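Local coordinates for protein periplasmic beta-glucosidase (PDB 6R5T) that probably hydrolyses terminal, non-reducing beta-D-glucosyl residues with release of beta-D-glucose, as a periplasmic enzyme of glycoside hydrolase family 3, at residues 351-354 with 355-359; 434-437 with 438-442; 453-456 with 457-460; 597-601 with 602-606. The protein carries 1 engineered substitution. All blocks are in the same frame, centred on the assembly; numbering follows the deposited sequence.

Contact 1: residues 351-354 with 355-359; sequences HRQA and AREVA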
loop_
_atom_site.group_PDB
_atom_site.type_symbol
_atom_site.label_atom_id
_atom_site.label_comp_id
_atom_site.label_asym_id
_atom_site.label_seq_id
_atom_site.Cartn_x
_atom_site.Cartn_y
_atom_site.Cartn_z
ATOM N N HIS A 351 -2.040 -8.648 -40.243
ATOM C CA HIS A 351 -2.435 -7.247 -40.430
ATOM C C HIS A 351 -1.260 -6.378 -40.000
ATOM O O HIS A 351 -1.419 -5.579 -39.034
ATOM C CB HIS A 351 -3.741 -6.920 -39.716
ATOM C CG HIS A 351 -4.909 -7.655 -40.268
ATOM N ND1 HIS A 351 -5.202 -8.955 -39.907
ATOM C CD2 HIS A 351 -5.794 -7.299 -41.228
ATOM C CE1 HIS A 351 -6.232 -9.382 -40.635
ATOM N NE2 HIS A 351 -6.607 -8.384 -41.467
ATOM N N ARG A 352 -0.134 -6.505 -40.708
ATOM C CA ARG A 352 1.100 -5.808 -40.266
ATOM C C ARG A 352 0.947 -4.303 -40.397
ATOM O O ARG A 352 1.511 -3.610 -39.555
ATOM C CB ARG A 352 2.341 -6.295 -40.999
ATOM C CG ARG A 352 2.716 -7.732 -40.696
ATOM C CD ARG A 352 3.964 -8.100 -41.421
ATOM N NE ARG A 352 4.400 -9.457 -41.191
ATOM C CZ ARG A 352 5.096 -9.874 -40.150
ATOM N NH1 ARG A 352 5.433 -9.013 -39.211
ATOM N NH2 ARG A 352 5.452 -11.133 -40.006
ATOM N N GLN A 353 0.277 -3.782 -41.427
ATOM C CA GLN A 353 0.169 -2.321 -41.540
ATOM C C GLN A 353 -0.573 -1.788 -40.304
ATOM O O GLN A 353 -0.127 -0.780 -39.751
ATOM C CB GLN A 353 -0.573 -1.878 -42.800
ATOM C CG GLN A 353 -0.660 -0.360 -42.861
ATOM C CD GLN A 353 -1.451 0.223 -44.010
ATOM O OE1 GLN A 353 -1.465 1.445 -44.215
ATOM N NE2 GLN A 353 -2.145 -0.635 -44.739
ATOM N N ALA A 354 -1.649 -2.423 -39.864
ATOM C CA ALA A 354 -2.398 -1.932 -38.682
ATOM C C ALA A 354 -1.484 -2.027 -37.455
ATOM O O ALA A 354 -1.456 -1.057 -36.658
ATOM C CB ALA A 354 -3.678 -2.697 -38.444
ATOM N N ALA A 355 -0.736 -3.114 -37.306
ATOM C CA ALA A 355 0.107 -3.277 -36.086
ATOM C C ALA A 355 1.171 -2.188 -36.066
ATOM O O ALA A 355 1.471 -1.658 -34.987
ATOM C CB ALA A 355 0.751 -4.633 -36.035
ATOM N N ARG A 356 1.773 -1.888 -37.215
ATOM C CA ARG A 356 2.872 -0.890 -37.271
ATOM C C ARG A 356 2.285 0.490 -36.978
ATOM O O ARG A 356 2.887 1.256 -36.187
ATOM C CB ARG A 356 3.565 -0.979 -38.644
ATOM C CG ARG A 356 4.794 -0.084 -38.751
ATOM C CD ARG A 356 5.510 -0.397 -40.043
ATOM N NE ARG A 356 6.679 0.419 -40.248
ATOM C CZ ARG A 356 7.616 0.138 -41.140
ATOM N NH1 ARG A 356 7.508 -0.961 -41.859
ATOM N NH2 ARG A 356 8.657 0.937 -41.293
ATOM N N GLU A 357 1.148 0.838 -37.589
ATOM C CA GLU A 357 0.525 2.181 -37.373
ATOM C C GLU A 357 0.102 2.332 -35.909
ATOM O O GLU A 357 0.298 3.400 -35.331
ATOM C CB GLU A 357 -0.626 2.397 -38.339
ATOM C CG GLU A 357 -0.061 2.554 -39.750
ATOM C CD GLU A 357 -1.037 2.767 -40.887
ATOM O OE1 GLU A 357 -2.233 2.580 -40.692
ATOM O OE2 GLU A 357 -0.550 3.092 -42.005
ATOM N N VAL A 358 -0.500 1.307 -35.339
ATOM C CA VAL A 358 -0.964 1.390 -33.935
ATOM C C VAL A 358 0.260 1.492 -33.027
ATOM O O VAL A 358 0.263 2.315 -32.089
ATOM C CB VAL A 358 -1.860 0.189 -33.585
ATOM C CG1 VAL A 358 -2.014 0.041 -32.082
ATOM C CG2 VAL A 358 -3.233 0.303 -34.267
ATOM N N ALA A 359 1.285 0.684 -33.266
ATOM C CA ALA A 359 2.460 0.650 -32.364
ATOM C C ALA A 359 3.204 1.988 -32.395
ATOM O O ALA A 359 3.660 2.438 -31.332
ATOM C CB ALA A 359 3.381 -0.478 -32.699
#
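Ala354 and Val358 sit one turn apart near the start of helix 352-362, and their meeting point is a carbonyl. Val358 N donates to Ala354 O at 2.9 Å, and the valine side chain leans on the same oxygen, with Val358 CG2 3.3 Å from Ala354 O. With CG1 anti to the backbone N (chi1 164°), it is the CG2 branch that ends up against the preceding turn. Ala355 closes the opening turn of the helix: its N-H goes to the N-cap residue, Ala355 N to His351 O at 3.1 Å, and Ala355 CB lies 3.7 Å from Arg352 O.

Gln353 and Glu357 lie on the more open side. Both chains are extended beyond CG, and their flat ends are turned 71° against each other. The contact rests partly on aliphatic carbon, Gln353 CG being 3.6 Å from Glu357 OE2, while beneath it Glu357 N bonds to Gln353 O at 3.0 Å. The other carboxylate oxygen of Glu357 forms a salt bridge with Arg105, which probably favours its charged form.

Around this turn, His351, Ala354 and Val358 pack on helix 100-116 of the N-terminal TIM-barrel domain. Arg356 and Ala359 face helix 545-553 instead, with Arg356 salt-bridged to Asp551, so helix 352-362 joins elements of the two large domains.

Contact 2: residues 434-437 with 438-442; sequences GDQA and ILDYL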
loop_
_atom_site.group_PDB
_atom_site.type_symbol
_atom_site.label_atom_id
_atom_site.label_comp_id
_atom_site.label_asym_id
_atom_site.label_seq_id
_atom_site.Cartn_x
_atom_site.Cartn_y
_atom_site.Cartn_z
ATOM N N GLY A 434 21.264 -10.688 -14.185
ATOM C CA GLY A 434 22.499 -11.315 -13.699
ATOM C C GLY A 434 22.253 -12.126 -12.465
ATOM O O GLY A 434 23.219 -12.720 -11.931
ATOM N N ASP A 435 21.022 -12.180 -11.968
ATOM C CA ASP A 435 20.641 -12.952 -10.766
ATOM C C ASP A 435 20.149 -14.304 -11.266
ATOM O O ASP A 435 19.085 -14.373 -11.936
ATOM C CB ASP A 435 19.559 -12.222 -9.981
ATOM C CG ASP A 435 19.164 -12.868 -8.668
ATOM O OD1 ASP A 435 19.146 -14.098 -8.609
ATOM O OD2 ASP A 435 18.808 -12.134 -7.734
ATOM N N GLN A 436 20.878 -15.380 -10.991
ATOM C CA GLN A 436 20.507 -16.696 -11.554
ATOM C C GLN A 436 19.133 -17.131 -11.020
ATOM O O GLN A 436 18.414 -17.810 -11.771
ATOM C CB GLN A 436 21.604 -17.725 -11.236
ATOM C CG GLN A 436 21.331 -19.099 -11.857
ATOM C CD GLN A 436 21.337 -19.072 -13.359
ATOM O OE1 GLN A 436 22.262 -18.557 -14.004
ATOM N NE2 GLN A 436 20.259 -19.575 -13.943
ATOM N N ALA A 437 18.727 -16.718 -9.828
ATOM C CA ALA A 437 17.410 -17.115 -9.272
ATOM C C ALA A 437 16.300 -16.473 -10.106
ATOM O O ALA A 437 15.236 -17.072 -10.266
ATOM C CB ALA A 437 17.282 -16.747 -7.807
ATOM N N ILE A 438 16.521 -15.243 -10.581
ATOM C CA ILE A 438 15.539 -14.582 -11.477
ATOM C C ILE A 438 15.517 -15.256 -12.849
ATOM O O ILE A 438 14.404 -15.504 -13.376
ATOM C CB ILE A 438 15.811 -13.065 -11.532
ATOM C CG1 ILE A 438 15.514 -12.482 -10.144
ATOM C CG2 ILE A 438 14.970 -12.439 -12.631
ATOM C CD1 ILE A 438 15.822 -11.026 -10.064
ATOM N N LEU A 439 16.688 -15.610 -13.400
ATOM C CA LEU A 439 16.679 -16.363 -14.672
ATOM C C LEU A 439 15.954 -17.686 -14.459
ATOM O O LEU A 439 15.239 -18.093 -15.387
ATOM C CB LEU A 439 18.097 -16.624 -15.164
ATOM C CG LEU A 439 18.907 -15.408 -15.582
ATOM C CD1 LEU A 439 20.316 -15.845 -16.007
ATOM C CD2 LEU A 439 18.253 -14.664 -16.714
ATOM N N ASP A 440 16.146 -18.350 -13.327
ATOM C CA ASP A 440 15.473 -19.642 -13.046
ATOM C C ASP A 440 13.953 -19.465 -13.039
ATOM O O ASP A 440 13.206 -20.279 -13.634
ATOM C CB ASP A 440 15.895 -20.238 -11.714
ATOM C CG ASP A 440 17.371 -20.610 -11.655
ATOM O OD1 ASP A 440 17.997 -20.750 -12.731
ATOM O OD2 ASP A 440 17.839 -20.752 -10.492
ATOM N N TYR A 441 13.492 -18.389 -12.417
ATOM C CA TYR A 441 12.062 -18.057 -12.437
ATOM C C TYR A 441 11.571 -17.848 -13.891
ATOM O O TYR A 441 10.515 -18.378 -14.295
ATOM C CB TYR A 441 11.870 -16.777 -11.630
ATOM C CG TYR A 441 10.457 -16.322 -11.656
ATOM C CD1 TYR A 441 9.531 -16.895 -10.788
ATOM C CD2 TYR A 441 10.062 -15.331 -12.521
ATOM C CE1 TYR A 441 8.208 -16.475 -10.809
ATOM C CE2 TYR A 441 8.748 -14.930 -12.573
ATOM C CZ TYR A 441 7.840 -15.490 -11.692
ATOM O OH TYR A 441 6.560 -15.059 -11.669
ATOM N N LEU A 442 12.264 -17.014 -14.661
ATOM C CA LEU A 442 11.791 -16.622 -16.003
ATOM C C LEU A 442 11.795 -17.807 -16.981
ATOM O O LEU A 442 11.012 -17.792 -17.936
ATOM C CB LEU A 442 12.640 -15.479 -16.541
ATOM C CG LEU A 442 12.500 -14.188 -15.737
ATOM C CD1 LEU A 442 13.601 -13.280 -16.185
ATOM C CD2 LEU A 442 11.088 -13.588 -15.903
#
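The amide of Gln436 and the carboxylate of Asp440, two flat groups turned 41° from each other, meet one turn apart along helix 436-442, just past its Asp N-cap. Gln436 NE2 donates to Asp440 OD1 at 2.8 Å; Asp440 OD1 lies in the amide plane of Gln436, whereas the donor comes from above the carboxylate plane, 36° out of it. A bend at chi2 (64°) folds the glutamine end back to the aspartate. The ring of Tyr441 leads away from the turn and stacks on Phe600 of the second subunit; its hydroxyl is hydrogen-bonded to Ser488.

At the N-cap, Asp435 OD1 takes the N-H of Ala437 at 2.9 Å and, weakly, that of Ile438 (Ile438 N to Asp435 OD1, 3.5 Å). The negative carboxylate beside these first amides should suit the helix dipole. The backbone of Asp435 adds a second hold, since Leu439 N bonds to Asp435 O at 3.1 Å. Ile438, which also packs on Asp601 of the second subunit, crosses the Asp435 side chain at about a right angle, and its tip lands on the aspartate methylene, with Ile438 CD1 3.9 Å from Asp435 CB.

Contact 3: residues 453-456 with 457-460; sequences PRSA and EAML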
loop_
_atom_site.group_PDB
_atom_site.type_symbol
_atom_site.label_atom_id
_atom_site.label_comp_id
_atom_site.label_asym_id
_atom_site.label_seq_id
_atom_site.Cartn_x
_atom_site.Cartn_y
_atom_site.Cartn_z
ATOM N N PRO A 453 25.954 -17.750 -22.329
ATOM C CA PRO A 453 26.718 -18.455 -21.307
ATOM C C PRO A 453 28.017 -17.736 -20.910
ATOM O O PRO A 453 28.674 -18.165 -19.984
ATOM C CB PRO A 453 27.049 -19.782 -22.022
ATOM C CG PRO A 453 27.102 -19.440 -23.475
ATOM C CD PRO A 453 26.128 -18.291 -23.687
ATOM N N ARG A 454 28.389 -16.650 -21.596
ATOM C CA ARG A 454 29.635 -15.922 -21.212
ATOM C C ARG A 454 29.483 -15.219 -19.874
ATOM O O ARG A 454 28.350 -14.958 -19.429
ATOM C CB ARG A 454 30.059 -14.910 -22.264
ATOM C CG ARG A 454 30.477 -15.553 -23.572
ATOM C CD ARG A 454 30.631 -14.540 -24.627
ATOM N NE ARG A 454 29.385 -13.937 -25.060
ATOM C CZ ARG A 454 29.327 -12.819 -25.757
ATOM N NH1 ARG A 454 30.455 -12.227 -26.107
ATOM N NH2 ARG A 454 28.179 -12.302 -26.129
ATOM N N SER A 455 30.607 -14.905 -19.240
ATOM C CA SER A 455 30.608 -14.129 -17.981
ATOM C C SER A 455 29.994 -12.741 -18.259
ATOM O O SER A 455 30.097 -12.234 -19.388
ATOM C CB SER A 455 31.990 -13.997 -17.418
ATOM O OG SER A 455 32.744 -13.084 -18.187
ATOM N N ALA A 456 29.433 -12.115 -17.254
ATOM C CA ALA A 456 28.927 -10.720 -17.364
ATOM C C ALA A 456 30.048 -9.801 -17.869
ATOM O O ALA A 456 29.823 -8.936 -18.755
ATOM C CB ALA A 456 28.390 -10.240 -16.044
ATOM N N GLU A 457 31.270 -10.002 -17.361
ATOM C CA GLU A 457 32.427 -9.158 -17.759
ATOM C C GLU A 457 32.751 -9.329 -19.248
ATOM O O GLU A 457 33.051 -8.328 -19.917
ATOM C CB GLU A 457 33.668 -9.534 -16.931
ATOM C CG GLU A 457 33.551 -9.131 -15.473
ATOM C CD GLU A 457 32.551 -9.889 -14.588
ATOM O OE1 GLU A 457 32.115 -9.276 -13.568
ATOM O OE2 GLU A 457 32.158 -11.070 -14.928
ATOM N N ALA A 458 32.729 -10.555 -19.786
ATOM C CA ALA A 458 33.047 -10.789 -21.216
ATOM C C ALA A 458 31.986 -10.105 -22.091
ATOM O O ALA A 458 32.315 -9.492 -23.082
ATOM C CB ALA A 458 33.138 -12.272 -21.515
ATOM N N MET A 459 30.715 -10.213 -21.707
ATOM C CA MET A 459 29.624 -9.554 -22.465
ATOM C C MET A 459 29.811 -8.033 -22.439
ATOM O O MET A 459 29.633 -7.384 -23.488
ATOM C CB MET A 459 28.265 -9.928 -21.886
ATOM C CG MET A 459 27.861 -11.314 -22.316
ATOM S SD MET A 459 26.150 -11.738 -21.704
ATOM C CE MET A 459 26.430 -12.305 -20.060
ATOM N N LEU A 460 30.166 -7.507 -21.295
ATOM C CA LEU A 460 30.404 -6.046 -21.153
ATOM C C LEU A 460 31.577 -5.627 -22.032
ATOM O O LEU A 460 31.459 -4.625 -22.700
ATOM C CB LEU A 460 30.649 -5.668 -19.700
ATOM C CG LEU A 460 29.450 -5.632 -18.780
ATOM C CD1 LEU A 460 29.902 -5.490 -17.325
ATOM C CD2 LEU A 460 28.541 -4.486 -19.153
#
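Ser455 caps the N terminus of helix 456-468, and Ala458 is its partner: Ala458 N donates to Ser455 OG at 3.0 Å in a fairly straight bond of 158°. Chi1 of 73° tucks the hydroxyl between the serine's own backbone N and carbonyl carbon, which is what brings OG round to the amide three residues on. The same oxygen touches the methyl of its partner, with Ala458 CB 3.4 Å from Ser455 OG. This is a classical serine N-cap, supplying an acceptor for a first-turn N-H that has no preceding helical carbonyl to use.

The regular helical pattern starts from the cap residue itself. Met459 N bonds to Ser455 O at 3.1 Å, nearly straight, and Leu460 N follows with Ala456 O at 2.9 Å.

Arg454 and Met459 stand on either side of the cap in sequence, at the positions a hydrophobic staple would use. Here the methionine methylene Met459 CG lies over one face of the guanidinium, 3.8 Å above its plane and offset toward the rim. The charge is answered elsewhere: Arg454 NH2 forms salt bridges with Asp452 and Glu462, and NE and NH1 are also hydrogen-bonded to residues flanking the segments. Glu457 likewise turns to Arg501 of helix 497-508, so that both ionic ends are paired outside the cap. The bend of Met459 at chi3 (-84°) carries its methyl back under the incoming chain, leaving Met459 CE 3.3 Å from Arg454 O.

Contact 4: residues 597-601 with 602-606; sequences SRYFD and EANGP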
loop_
_atom_site.group_PDB
_atom_site.type_symbol
_atom_site.label_atom_id
_atom_site.label_comp_id
_atom_site.label_asym_id
_atom_site.label_seq_id
_atom_site.Cartn_x
_atom_site.Cartn_y
_atom_site.Cartn_z
ATOM N N SER A 597 3.440 15.974 3.802
ATOM C CA SER A 597 3.244 14.570 3.407
ATOM C C SER A 597 4.272 14.215 2.321
ATOM O O SER A 597 4.057 14.510 1.136
ATOM C CB SER A 597 1.829 14.334 2.991
ATOM O OG SER A 597 1.576 12.956 2.842
ATOM N N ARG A 598 5.393 13.632 2.715
ATOM C CA ARG A 598 6.587 13.517 1.860
ATOM C C ARG A 598 7.543 12.470 2.422
ATOM O O ARG A 598 7.395 12.047 3.586
ATOM C CB ARG A 598 7.326 14.833 1.778
ATOM C CG ARG A 598 7.939 15.231 3.116
ATOM C CD ARG A 598 8.669 16.540 3.000
ATOM N NE ARG A 598 9.941 16.227 2.346
ATOM C CZ ARG A 598 11.042 16.887 2.492
ATOM N NH1 ARG A 598 11.029 18.037 3.155
ATOM N NH2 ARG A 598 12.081 16.528 1.781
ATOM N N TYR A 599 8.499 12.064 1.601
ATOM C CA TYR A 599 9.687 11.317 2.061
ATOM C C TYR A 599 10.827 12.293 2.239
ATOM O O TYR A 599 10.843 13.338 1.581
ATOM C CB TYR A 599 10.078 10.263 1.025
ATOM C CG TYR A 599 8.940 9.332 0.688
ATOM C CD1 TYR A 599 8.576 8.317 1.546
ATOM C CD2 TYR A 599 8.243 9.450 -0.498
ATOM C CE1 TYR A 599 7.511 7.467 1.256
ATOM C CE2 TYR A 599 7.173 8.621 -0.792
ATOM C CZ TYR A 599 6.806 7.628 0.071
ATOM O OH TYR A 599 5.753 6.797 -0.205
ATOM N N PHE A 600 11.797 11.930 3.076
ATOM C CA PHE A 600 12.960 12.825 3.281
ATOM C C PHE A 600 14.201 12.323 2.560
ATOM O O PHE A 600 15.168 13.121 2.464
ATOM C CB PHE A 600 13.260 13.018 4.777
ATOM C CG PHE A 600 13.929 11.852 5.433
ATOM C CD1 PHE A 600 15.306 11.727 5.428
ATOM C CD2 PHE A 600 13.193 10.884 6.089
ATOM C CE1 PHE A 600 15.918 10.643 6.010
ATOM C CE2 PHE A 600 13.808 9.794 6.682
ATOM C CZ PHE A 600 15.176 9.658 6.634
ATOM N N ASP A 601 14.234 11.081 2.119
ATOM C CA ASP A 601 15.484 10.452 1.633
ATOM C C ASP A 601 15.520 10.315 0.111
ATOM O O ASP A 601 16.421 9.604 -0.395
ATOM C CB ASP A 601 15.719 9.128 2.326
ATOM C CG ASP A 601 14.675 8.051 2.080
ATOM O OD1 ASP A 601 13.628 8.388 1.555
ATOM O OD2 ASP A 601 14.895 6.923 2.579
ATOM N N GLU A 602 14.572 10.928 -0.565
ATOM C CA GLU A 602 14.453 10.898 -2.050
ATOM C C GLU A 602 13.643 12.116 -2.444
ATOM O O GLU A 602 12.815 12.582 -1.657
ATOM C CB GLU A 602 13.727 9.629 -2.516
ATOM C CG GLU A 602 13.876 9.335 -4.000
ATOM C CD GLU A 602 13.564 7.887 -4.269
ATOM O OE1 GLU A 602 12.436 7.479 -3.930
ATOM O OE2 GLU A 602 14.464 7.161 -4.747
ATOM N N ALA A 603 13.838 12.594 -3.664
ATOM C CA ALA A 603 13.013 13.682 -4.225
ATOM C C ALA A 603 11.570 13.200 -4.264
ATOM O O ALA A 603 11.338 11.989 -4.360
ATOM C CB ALA A 603 13.500 14.100 -5.567
ATOM N N ASN A 604 10.649 14.109 -4.139
ATOM C CA ASN A 604 9.221 13.761 -4.035
ATOM C C ASN A 604 8.485 13.934 -5.379
ATOM O O ASN A 604 9.013 14.594 -6.320
ATOM C CB ASN A 604 8.583 14.542 -2.896
ATOM C CG ASN A 604 8.985 13.964 -1.543
ATOM O OD1 ASN A 604 8.414 12.954 -1.116
ATOM N ND2 ASN A 604 10.023 14.553 -0.949
ATOM N N GLY A 605 7.299 13.349 -5.462
ATOM C CA GLY A 605 6.542 13.334 -6.712
ATOM C C GLY A 605 7.065 12.268 -7.656
ATOM O O GLY A 605 8.182 11.752 -7.518
ATOM N N PRO A 606 6.279 11.947 -8.704
ATOM C CA PRO A 606 6.729 10.994 -9.701
ATOM C C PRO A 606 7.921 11.555 -10.481
ATOM O O PRO A 606 8.067 12.795 -10.607
ATOM C CB PRO A 606 5.494 10.851 -10.602
ATOM C CG PRO A 606 4.839 12.161 -10.498
ATOM C CD PRO A 606 4.998 12.593 -9.038
HETATM O O HOH W 1 13.189 14.965 -0.206
#
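Arg598 comes first along the chain, and it passes Asn604 with its guanidinium almost perpendicular to the amide, the planes 83° apart; Arg598 CB lies 3.6 Å from Asn604 OD1. Its NE turns back to the next residue, bonding to Tyr599 O at 3.1 Å, while Arg598 NH2 gives a hydrogen to a water at 2.8 Å. That water in turn donates to Glu602 O, also at 2.8 Å, bridging the two limbs of the turn.

Tyr599 carries the main grip. Its backbone N donates to Asn604 OD1 at 2.9 Å, in the carbonyl plane and on a lone pair, and Asn604 ND2 returns a bond to Tyr599 O at 2.9 Å. The two bonds fix the rotation of the amide; its plane is within 2° of that of the tyrosine ring, and Tyr599 CD2 is 3.6 Å from Asn604 OD1. Tyr599 O thus has two protein donors, besides a weak water bond.

Phe600 points away from the turn, and Asp601 CB rests over one face of its ring. Asp601 then bonds to Thr491 of the second subunit, and the tyrosine hydroxyl to Gly186 there. Glu602 N, buried at the bend, has no partner in the model. The whole is an irregular loop at the dimer interface, closed by a side-chain amide that pairs with both the N-H and the C=O of one residue, much as a neighbouring strand would.

All four contacts are local and follow in series along the chain; none nests in or crosses another. Contact 1, the first turns of helix 352-362, comes first and joins the barrel domain to the C-terminal alpha/beta domain. Contacts 2 and 3 begin two successive helices of that second domain, 436-442 and 456-468; their centres are about 16 Å apart and their nearest atoms about 6 Å, without touching. Contact 4 closes a turn in the long loop between helix 545-553 and strand 619-626. Within one chain it lies about 31 Å from contact 2, centre to centre, yet across the dimer the two meet, residues 597-601 of one subunit packing on helix 436-442 of the other.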